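Local coordinates for protein acetaldehyde dehydrogenase (Acetylating) (Geobacillus thermoglucosidasius, PDB 5J78) that probably catalyses the NAD-dependent interconversion of acetaldehyde and acetyl-CoA, at residues M209-T220 / A228-V239; P130-S140 / A157-S168. All coordinates share one frame; numbering follows the deposited sequence.

Contact 1 of 2, residues M209-T220 / A228-V239; sequences MKHKLTDVILAT and AAYSSGKPAYGV. With MG (magnesium ion), chain H.
Lys234, just before strand 236-238, sends its side chain into the turn that follows helix 202-210. Its NZ donates to His211 O at 2.7 Å and to Thr214 O at 2.8 Å. A bend at chi2 (-82°) brings CG close to Met209 O, and the straight remainder carries NZ to the turn; the long chain spans the gap and the two carbonyls compensate the buried ammonium group. NZ lies in the carbonyl plane of Thr214 but is tilted 31° from that of His211, whose oxygen takes Thr214 N from the opposite face, closing a type I turn.

Packing is tightest on the sheet face of Ile217 and Ala219. Ala219 CB meets Ala229 CB at 3.6 Å, a spacing that small residues permit, while Ile217 CD1 comes within 3.3 Å of Ser232 OG. That hydroxyl accepts from Lys234 N in an ST turn and donates to Ala229 O. On the face of Leu218 and Tyr237, Leu218 CD2 packs 3.7 Å from Tyr237 CB, and Val216 CG1 touches the ring edge at CD2, 3.9 Å away. The parallel strands pair through Ile217 N to Pro235 O, Tyr237 N to Ile217 O and Ala219 N to Tyr237 O; the next bond, Val239 N to Ala219 O, is weak.

Towards solvent the fit is looser. Lys210 is exposed: its CG rests 3.6 Å from Ser232 O, and its NZ bonds Asn206 and a water. Just past the turn, Asp215, itself buried, binds magnesium through OD1 at 2.2 Å, while its OD2 accepts from Ile133 N; a water on the metal donates to Lys212 O and Thr214 O. Thr214 O thus meets the ammonium group directly and the magnesium through its water, positive charges that would probably polarise it.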
loop_
_atom_site.group_PDB
_atom_site.type_symbol
_atom_site.label_atom_id
_atom_site.label_comp_id
_atom_site.label_asym_id
_atom_site.label_seq_id
_atom_site.Cartn_x
_atom_site.Cartn_y
_atom_site.Cartn_z
ATOM N N MET A 209 12.499 -0.466 -10.962
ATOM C CA MET A 209 12.335 0.907 -10.509
ATOM C C MET A 209 12.728 1.082 -9.029
ATOM O O MET A 209 13.218 2.138 -8.662
ATOM C CB MET A 209 10.893 1.378 -10.722
ATOM C CG MET A 209 10.546 1.692 -12.172
ATOM S SD MET A 209 8.998 2.587 -12.280
ATOM C CE MET A 209 8.884 2.757 -14.063
ATOM N N LYS A 210 12.563 0.048 -8.204
ATOM C CA LYS A 210 12.723 0.214 -6.755
ATOM C C LYS A 210 13.959 -0.457 -6.172
ATOM O O LYS A 210 14.267 -0.265 -5.004
ATOM C CB LYS A 210 11.484 -0.316 -6.042
ATOM C CG LYS A 210 10.207 0.440 -6.430
ATOM C CD LYS A 210 8.991 -0.211 -5.821
ATOM C CE LYS A 210 7.767 0.665 -5.937
ATOM N NZ LYS A 210 6.562 0.020 -5.346
ATOM N N HIS A 211 14.663 -1.235 -6.984
ATOM C CA HIS A 211 15.779 -2.026 -6.494
ATOM C C HIS A 211 16.880 -1.158 -5.867
ATOM O O HIS A 211 17.123 -0.048 -6.323
ATOM C CB HIS A 211 16.371 -2.858 -7.629
ATOM C CG HIS A 211 17.224 -3.986 -7.153
ATOM N ND1 HIS A 211 18.559 -3.829 -6.842
ATOM C CD2 HIS A 211 16.931 -5.282 -6.906
ATOM C CE1 HIS A 211 19.055 -4.987 -6.448
ATOM N NE2 HIS A 211 18.085 -5.885 -6.470
ATOM N N LYS A 212 17.537 -1.673 -4.823
ATOM C CA LYS A 212 18.610 -0.943 -4.138
ATOM C C LYS A 212 19.728 -0.477 -5.068
ATOM O O LYS A 212 20.293 0.596 -4.869
ATOM C CB LYS A 212 19.221 -1.802 -3.013
ATOM C CG LYS A 212 19.914 -3.098 -3.461
ATOM C CD LYS A 212 20.589 -3.819 -2.284
ATOM C CE LYS A 212 20.818 -5.307 -2.582
ATOM N NZ LYS A 212 21.508 -5.577 -3.893
ATOM N N LEU A 213 20.056 -1.276 -6.077
ATOM C CA LEU A 213 21.125 -0.912 -7.007
ATOM C C LEU A 213 20.736 0.057 -8.138
ATOM O O LEU A 213 21.611 0.572 -8.840
ATOM C CB LEU A 213 21.713 -2.187 -7.639
ATOM C CG LEU A 213 22.380 -3.150 -6.657
ATOM C CD1 LEU A 213 22.843 -4.411 -7.394
ATOM C CD2 LEU A 213 23.545 -2.473 -5.920
ATOM N N THR A 214 19.449 0.319 -8.331
ATOM C CA THR A 214 19.033 1.260 -9.379
ATOM C C THR A 214 19.279 2.704 -8.903
ATOM O O THR A 214 18.871 3.063 -7.797
ATOM C CB THR A 214 17.549 1.056 -9.736
ATOM O OG1 THR A 214 17.403 -0.192 -10.414
ATOM C CG2 THR A 214 17.019 2.171 -10.601
ATOM N N ASP A 215 19.925 3.534 -9.722
ATOM C CA ASP A 215 20.301 4.886 -9.285
ATOM C C ASP A 215 19.413 6.013 -9.811
ATOM O O ASP A 215 19.074 6.942 -9.076
ATOM C CB ASP A 215 21.739 5.167 -9.692
ATOM C CG ASP A 215 22.703 4.348 -8.905
ATOM O OD1 ASP A 215 22.637 4.415 -7.653
ATOM O OD2 ASP A 215 23.468 3.587 -9.524
ATOM N N VAL A 216 19.082 5.945 -11.091
ATOM C CA VAL A 216 18.180 6.908 -11.729
ATOM C C VAL A 216 17.275 6.168 -12.707
ATOM O O VAL A 216 17.711 5.229 -13.386
ATOM C CB VAL A 216 18.956 8.015 -12.445
ATOM C CG1 VAL A 216 18.006 9.014 -13.080
ATOM C CG2 VAL A 216 19.884 8.743 -11.433
ATOM N N ILE A 217 16.011 6.571 -12.734
ATOM C CA ILE A 217 15.036 6.090 -13.713
ATOM C C ILE A 217 14.829 7.150 -14.800
ATOM O O ILE A 217 14.467 8.288 -14.498
ATOM C CB ILE A 217 13.653 5.793 -13.062
ATOM C CG1 ILE A 217 13.795 4.865 -11.861
ATOM C CG2 ILE A 217 12.632 5.217 -14.124
ATOM C CD1 ILE A 217 12.563 4.805 -10.980
ATOM N N LEU A 218 15.074 6.780 -16.051
ATOM C CA LEU A 218 14.587 7.550 -17.205
ATOM C C LEU A 218 13.285 6.931 -17.666
ATOM O O LEU A 218 13.282 5.836 -18.228
ATOM C CB LEU A 218 15.587 7.549 -18.354
ATOM C CG LEU A 218 16.953 8.172 -18.136
ATOM C CD1 LEU A 218 17.687 8.196 -19.472
ATOM C CD2 LEU A 218 16.836 9.585 -17.560
ATOM N N ALA A 219 12.183 7.639 -17.446
ATOM C CA ALA A 219 10.864 7.084 -17.686
ATOM C C ALA A 219 10.205 7.760 -18.885
ATOM O O ALA A 219 9.596 8.833 -18.771
ATOM C CB ALA A 219 10.013 7.231 -16.452
ATOM N N THR A 220 10.357 7.136 -20.045
ATOM C CA THR A 220 9.692 7.599 -21.247
ATOM C C THR A 220 8.514 6.678 -21.522
ATOM O O THR A 220 8.680 5.547 -21.961
ATOM C CB THR A 220 10.660 7.642 -22.429
ATOM O OG1 THR A 220 11.839 8.345 -22.019
ATOM C CG2 THR A 220 10.016 8.353 -23.629
ATOM N N ALA A 228 4.351 6.371 -11.807
ATOM C CA ALA A 228 4.955 5.260 -11.071
ATOM C C ALA A 228 6.436 5.514 -10.798
ATOM O O ALA A 228 6.953 5.210 -9.711
ATOM C CB ALA A 228 4.790 3.970 -11.822
ATOM N N ALA A 229 7.125 6.060 -11.790
ATOM C CA ALA A 229 8.542 6.360 -11.619
ATOM C C ALA A 229 8.743 7.442 -10.536
ATOM O O ALA A 229 9.688 7.373 -9.769
ATOM C CB ALA A 229 9.169 6.796 -12.961
ATOM N N TYR A 230 7.859 8.430 -10.478
ATOM C CA TYR A 230 7.939 9.444 -9.416
ATOM C C TYR A 230 7.346 8.966 -8.069
ATOM O O TYR A 230 7.286 9.734 -7.096
ATOM C CB TYR A 230 7.262 10.742 -9.871
ATOM C CG TYR A 230 8.151 11.537 -10.802
ATOM C CD1 TYR A 230 9.191 12.304 -10.301
ATOM C CD2 TYR A 230 7.989 11.480 -12.172
ATOM C CE1 TYR A 230 10.023 13.013 -11.136
ATOM C CE2 TYR A 230 8.818 12.185 -13.024
ATOM C CZ TYR A 230 9.835 12.946 -12.507
ATOM O OH TYR A 230 10.671 13.649 -13.357
ATOM N N SER A 231 6.960 7.693 -8.013
ATOM C CA SER A 231 6.402 7.074 -6.806
ATOM C C SER A 231 7.318 5.980 -6.322
ATOM O O SER A 231 6.998 5.279 -5.380
ATOM C CB SER A 231 5.021 6.471 -7.064
ATOM O OG SER A 231 4.072 7.444 -7.468
ATOM N N SER A 232 8.448 5.819 -7.005
ATOM C CA SER A 232 9.316 4.660 -6.825
ATOM C C SER A 232 10.238 4.732 -5.627
ATOM O O SER A 232 10.845 3.725 -5.241
ATOM C CB SER A 232 10.186 4.486 -8.056
ATOM O OG SER A 232 11.050 5.604 -8.176
ATOM N N GLY A 233 10.382 5.931 -5.072
ATOM C CA GLY A 233 11.376 6.168 -4.048
ATOM C C GLY A 233 12.744 6.513 -4.628
ATOM O O GLY A 233 13.691 6.695 -3.864
ATOM N N LYS A 234 12.848 6.604 -5.961
ATOM C CA LYS A 234 14.120 6.915 -6.644
ATOM C C LYS A 234 14.056 8.229 -7.415
ATOM O O LYS A 234 13.004 8.625 -7.871
ATOM C CB LYS A 234 14.508 5.840 -7.667
ATOM C CG LYS A 234 14.594 4.457 -7.163
ATOM C CD LYS A 234 15.906 4.196 -6.486
ATOM C CE LYS A 234 16.054 2.718 -6.215
ATOM N NZ LYS A 234 17.344 2.477 -5.525
ATOM N N PRO A 235 15.210 8.860 -7.629
ATOM C CA PRO A 235 15.309 9.976 -8.559
ATOM C C PRO A 235 14.891 9.551 -9.969
ATOM O O PRO A 235 15.326 8.490 -10.458
ATOM C CB PRO A 235 16.797 10.354 -8.491
ATOM C CG PRO A 235 17.278 9.778 -7.229
ATOM C CD PRO A 235 16.512 8.527 -7.038
ATOM N N ALA A 236 14.037 10.352 -10.601
ATOM C CA ALA A 236 13.549 10.049 -11.956
ATOM C C ALA A 236 13.485 11.262 -12.871
ATOM O O ALA A 236 13.156 12.379 -12.449
ATOM C CB ALA A 236 12.176 9.418 -11.889
ATOM N N TYR A 237 13.774 11.010 -14.143
ATOM C CA TYR A 237 13.478 11.949 -15.207
ATOM C C TYR A 237 12.340 11.384 -16.024
ATOM O O TYR A 237 12.506 10.402 -16.766
ATOM C CB TYR A 237 14.698 12.212 -16.083
ATOM C CG TYR A 237 15.806 12.970 -15.396
ATOM C CD1 TYR A 237 15.807 14.356 -15.362
ATOM C CD2 TYR A 237 16.865 12.303 -14.792
ATOM C CE1 TYR A 237 16.824 15.058 -14.731
ATOM C CE2 TYR A 237 17.879 12.997 -14.166
ATOM C CZ TYR A 237 17.853 14.377 -14.140
ATOM O OH TYR A 237 18.860 15.069 -13.508
ATOM N N GLY A 238 11.179 12.013 -15.890
ATOM C CA GLY A 238 9.982 11.569 -16.594
ATOM C C GLY A 238 9.702 12.432 -17.808
ATOM O O GLY A 238 10.369 13.442 -18.033
ATOM N N VAL A 239 8.722 12.017 -18.602
ATOM C CA VAL A 239 8.164 12.840 -19.658
ATOM C C VAL A 239 6.706 13.110 -19.363
ATOM O O VAL A 239 6.144 12.589 -18.409
ATOM C CB VAL A 239 8.257 12.164 -21.037
ATOM C CG1 VAL A 239 9.699 11.818 -21.372
ATOM C CG2 VAL A 239 7.388 10.904 -21.070
HETATM MG MG MG H . 22.920 3.368 -5.750
HETATM O O HOH W 1 12.907 2.721 -3.796
HETATM O O HOH W 2 4.986 2.438 -5.570
HETATM O O HOH W 3 20.867 3.279 -5.379
HETATM O O HOH W 4 24.894 3.864 -6.074
#

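Contact 2 of 2, residues P130-S140 / A157-S168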
loop_
_atom_site.group_PDB
_atom_site.type_symbol
_atom_site.label_atom_id
_atom_site.label_comp_id
_atom_site.label_asym_id
_atom_site.label_seq_id
_atom_site.Cartn_x
_atom_site.Cartn_y
_atom_site.Cartn_z
ATOM N N PRO A 130 29.554 9.874 -12.467
ATOM C CA PRO A 130 28.449 9.066 -13.005
ATOM C C PRO A 130 27.370 8.755 -11.970
ATOM O O PRO A 130 27.705 8.510 -10.821
ATOM C CB PRO A 130 29.139 7.765 -13.437
ATOM C CG PRO A 130 30.546 8.084 -13.548
ATOM C CD PRO A 130 30.829 9.143 -12.525
ATOM N N VAL A 131 26.109 8.731 -12.379
ATOM C CA VAL A 131 25.028 8.417 -11.460
ATOM C C VAL A 131 25.013 6.956 -11.073
ATOM O O VAL A 131 24.462 6.605 -10.028
ATOM C CB VAL A 131 23.652 8.774 -12.030
ATOM C CG1 VAL A 131 23.533 10.272 -12.174
ATOM C CG2 VAL A 131 23.381 8.052 -13.365
ATOM N N GLY A 132 25.608 6.113 -11.920
ATOM C CA GLY A 132 25.745 4.696 -11.632
ATOM C C GLY A 132 24.990 3.787 -12.598
ATOM O O GLY A 132 25.485 3.461 -13.690
ATOM N N ILE A 133 23.819 3.325 -12.176
ATOM C CA ILE A 133 22.986 2.446 -13.011
ATOM C C ILE A 133 21.680 3.143 -13.326
ATOM O O ILE A 133 20.941 3.538 -12.411
ATOM C CB ILE A 133 22.665 1.107 -12.319
ATOM C CG1 ILE A 133 23.952 0.413 -11.897
ATOM C CG2 ILE A 133 21.813 0.202 -13.251
ATOM C CD1 ILE A 133 23.714 -0.855 -11.096
ATOM N N VAL A 134 21.413 3.291 -14.616
ATOM C CA VAL A 134 20.183 3.912 -15.105
ATOM C C VAL A 134 19.183 2.833 -15.481
ATOM O O VAL A 134 19.546 1.823 -16.103
ATOM C CB VAL A 134 20.431 4.824 -16.332
ATOM C CG1 VAL A 134 19.104 5.501 -16.808
ATOM C CG2 VAL A 134 21.477 5.880 -16.002
ATOM N N ALA A 135 17.936 3.040 -15.061
ATOM C CA ALA A 135 16.806 2.227 -15.489
ATOM C C ALA A 135 16.086 2.970 -16.626
ATOM O O ALA A 135 15.547 4.057 -16.437
ATOM C CB ALA A 135 15.875 1.958 -14.336
ATOM N N GLY A 136 16.100 2.391 -17.813
ATOM C CA GLY A 136 15.558 3.053 -18.998
ATOM C C GLY A 136 14.230 2.459 -19.439
ATOM O O GLY A 136 14.198 1.355 -19.985
ATOM N N ILE A 137 13.136 3.180 -19.205
ATOM C CA ILE A 137 11.810 2.706 -19.624
ATOM C C ILE A 137 11.531 3.132 -21.058
ATOM O O ILE A 137 11.616 4.326 -21.379
ATOM C CB ILE A 137 10.664 3.235 -18.728
ATOM C CG1 ILE A 137 10.992 3.070 -17.232
ATOM C CG2 ILE A 137 9.381 2.499 -19.093
ATOM C CD1 ILE A 137 11.275 1.636 -16.802
ATOM N N ILE A 138 11.151 2.168 -21.900
ATOM C CA ILE A 138 11.053 2.396 -23.356
ATOM C C ILE A 138 9.621 2.332 -23.881
ATOM O O ILE A 138 8.907 1.371 -23.625
ATOM C CB ILE A 138 11.910 1.350 -24.144
ATOM C CG1 ILE A 138 13.380 1.363 -23.661
ATOM C CG2 ILE A 138 11.847 1.606 -25.654
ATOM C CD1 ILE A 138 14.116 2.686 -23.917
ATOM N N PRO A 139 9.206 3.341 -24.661
ATOM C CA PRO A 139 7.836 3.371 -25.171
ATOM C C PRO A 139 7.654 2.441 -26.373
ATOM O O PRO A 139 8.635 2.088 -27.003
ATOM C CB PRO A 139 7.648 4.832 -25.582
ATOM C CG PRO A 139 9.008 5.277 -25.971
ATOM C CD PRO A 139 9.974 4.520 -25.096
ATOM N N SER A 140 6.416 2.071 -26.678
ATOM C CA SER A 140 6.131 1.185 -27.814
ATOM C C SER A 140 6.147 1.922 -29.173
ATOM O O SER A 140 6.308 1.305 -30.213
ATOM C CB SER A 140 4.774 0.516 -27.605
ATOM O OG SER A 140 3.714 1.470 -27.636
ATOM N N ALA A 157 28.246 9.211 -20.298
ATOM C CA ALA A 157 28.388 9.747 -18.933
ATOM C C ALA A 157 28.941 8.714 -17.949
ATOM O O ALA A 157 29.043 8.975 -16.732
ATOM C CB ALA A 157 27.051 10.287 -18.443
ATOM N N ARG A 158 29.269 7.542 -18.490
ATOM C CA ARG A 158 29.996 6.464 -17.801
ATOM C C ARG A 158 29.120 5.636 -16.868
ATOM O O ARG A 158 29.578 5.130 -15.846
ATOM C CB ARG A 158 31.200 7.025 -17.037
ATOM C CG ARG A 158 32.177 7.802 -17.933
ATOM C CD ARG A 158 32.872 8.925 -17.192
ATOM N NE ARG A 158 33.854 8.405 -16.257
ATOM C CZ ARG A 158 34.199 8.987 -15.114
ATOM N NH1 ARG A 158 33.659 10.130 -14.734
ATOM N NH2 ARG A 158 35.108 8.425 -14.348
ATOM N N ASN A 159 27.868 5.464 -17.269
ATOM C CA ASN A 159 26.912 4.629 -16.563
ATOM C C ASN A 159 26.685 3.278 -17.233
ATOM O O ASN A 159 26.980 3.107 -18.417
ATOM C CB ASN A 159 25.572 5.366 -16.470
ATOM C CG ASN A 159 25.729 6.751 -15.907
ATOM O OD1 ASN A 159 26.017 6.917 -14.717
ATOM N ND2 ASN A 159 25.599 7.753 -16.762
ATOM N N ALA A 160 26.134 2.341 -16.466
ATOM C CA ALA A 160 25.477 1.144 -17.015
ATOM C C ALA A 160 24.005 1.490 -17.207
ATOM O O ALA A 160 23.517 2.436 -16.606
ATOM C CB ALA A 160 25.641 -0.072 -16.083
ATOM N N ILE A 161 23.294 0.745 -18.043
ATOM C CA ILE A 161 21.868 0.999 -18.234
ATOM C C ILE A 161 21.132 -0.317 -18.427
ATOM O O ILE A 161 21.618 -1.214 -19.137
ATOM C CB ILE A 161 21.590 1.962 -19.422
ATOM C CG1 ILE A 161 20.083 2.207 -19.563
ATOM C CG2 ILE A 161 22.163 1.437 -20.725
ATOM C CD1 ILE A 161 19.757 3.554 -20.171
ATOM N N VAL A 162 19.992 -0.439 -17.742
ATOM C CA VAL A 162 19.092 -1.595 -17.861
ATOM C C VAL A 162 17.761 -1.131 -18.439
ATOM O O VAL A 162 17.079 -0.304 -17.835
ATOM C CB VAL A 162 18.821 -2.294 -16.501
ATOM C CG1 VAL A 162 17.928 -3.506 -16.691
ATOM C CG2 VAL A 162 20.118 -2.705 -15.825
ATOM N N PHE A 163 17.398 -1.676 -19.600
ATOM C CA PHE A 163 16.161 -1.303 -20.291
ATOM C C PHE A 163 14.944 -2.134 -19.932
ATOM O O PHE A 163 15.042 -3.329 -19.674
ATOM C CB PHE A 163 16.372 -1.375 -21.798
ATOM C CG PHE A 163 17.264 -0.306 -22.312
ATOM C CD1 PHE A 163 16.852 1.012 -22.281
ATOM C CD2 PHE A 163 18.532 -0.607 -22.780
ATOM C CE1 PHE A 163 17.672 2.011 -22.733
ATOM C CE2 PHE A 163 19.364 0.392 -23.238
ATOM C CZ PHE A 163 18.933 1.701 -23.211
ATOM N N SER A 164 13.788 -1.473 -19.940
ATOM C CA SER A 164 12.492 -2.114 -19.732
ATOM C C SER A 164 11.550 -1.756 -20.899
ATOM O O SER A 164 11.067 -0.618 -20.975
ATOM C CB SER A 164 11.885 -1.685 -18.384
ATOM O OG SER A 164 10.673 -2.375 -18.106
ATOM N N PRO A 165 11.294 -2.721 -21.813
ATOM C CA PRO A 165 10.347 -2.513 -22.922
ATOM C C PRO A 165 8.894 -2.552 -22.521
ATOM O O PRO A 165 8.498 -3.252 -21.591
ATOM C CB PRO A 165 10.608 -3.699 -23.864
ATOM C CG PRO A 165 11.770 -4.414 -23.331
ATOM C CD PRO A 165 11.880 -4.070 -21.873
ATOM N N HIS A 166 8.110 -1.788 -23.259
ATOM C CA HIS A 166 6.682 -2.013 -23.401
ATOM C C HIS A 166 6.447 -3.459 -23.908
ATOM O O HIS A 166 7.173 -3.950 -24.777
ATOM C CB HIS A 166 6.132 -0.962 -24.369
ATOM C CG HIS A 166 4.643 -0.827 -24.365
ATOM N ND1 HIS A 166 3.804 -1.806 -24.857
ATOM C CD2 HIS A 166 3.843 0.203 -23.994
ATOM C CE1 HIS A 166 2.551 -1.400 -24.749
ATOM N NE2 HIS A 166 2.547 -0.183 -24.232
ATOM N N PRO A 167 5.450 -4.165 -23.365
ATOM C CA PRO A 167 5.287 -5.559 -23.811
ATOM C C PRO A 167 5.050 -5.732 -25.334
ATOM O O PRO A 167 5.497 -6.721 -25.917
ATOM C CB PRO A 167 4.068 -6.031 -23.021
ATOM C CG PRO A 167 4.032 -5.161 -21.833
ATOM C CD PRO A 167 4.531 -3.821 -22.271
ATOM N N SER A 168 4.410 -4.767 -25.984
ATOM C CA SER A 168 4.128 -4.918 -27.411
ATOM C C SER A 168 5.360 -4.625 -28.299
ATOM O O SER A 168 5.286 -4.715 -29.540
ATOM C CB SER A 168 2.959 -4.013 -27.815
ATOM O OG SER A 168 3.362 -2.664 -27.862
#
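Val162 N donates to Val134 O at 2.8 Å, the shortest bond of a parallel ladder that pairs strand 133-138 with strand 160-165. Its neighbours are Val134 N to Ala160 O and Gly136 N to Val162 O, and the series continues through Ser164 N and Ile138 N to the longer bond of His166 N to Ile138 O, 3.3 Å.

At the start of the ladder Asn159 extends the pairing with its side chain. OD1 accepts from Gly132 N at 2.9 Å, while ND2 donates to Ala154 O and Leu460 O. The positive phi of Gly132 (116°) would press a side chain against the preceding carbonyl, which makes glycine apt here. Alongside, Pro130 CG lies over one face of the Arg158 guanidinium group and meets Arg158 CB at 3.7 Å; NH2 of that arginine bonds Glu51 O.

Branched and aromatic side chains fill the face of Val134, Ile161 and Phe163. Val134 CG1 touches Ile161 CD1 at 3.9 Å, and Ile138 CD1 approaches Phe163 CD1 at 3.6 Å. Gly136 between them leaves room for the Phe163 ring, whose edge faces Gly136 O; a CB here would clash with the ring. Beyond the strands, Ser140 CB sits over the His166 ring in a CH-pi contact, 3.7 Å from the centroid. CG of His166 is anti to the backbone N (chi1 -165°), which swings the ring across to the serine, and Ser168 N, in the ring plane, bonds ND1.

The pair belongs to a beta-alpha-beta unit that crosses over through helix 143-156. Helices 28-51 and 202-210 pack on the face of Ile133, Ala135, Ala160 and Val162, while strand 194-196 adjoins strand 160-165 and strand 216-219 flanks strand 133-138 on its other side.

Both contacts close beta-alpha-beta units of one sheet, consistent with the Rossmann-like cofactor domain of aldehyde dehydrogenases. Strands 133-138 and 216-219 are neighbours, so the two pairings share a junction: Asp215 OD2 accepts from Ile133 N at 2.7 Å, and Val216 O from Ala135 N at 2.8 Å. Both are mostly buried, yet they differ in chemistry. Contact 2 rests on a longer backbone ladder with apolar packing and polar groups at both ends. Contact 1 has a shorter ladder, adds a buried lysine, a magnesium site and waters, and meets the second subunit more broadly, where contact 2 touches it through Val131. Met209 and Leu208 of helix 202-210 pack against strands of contact 2.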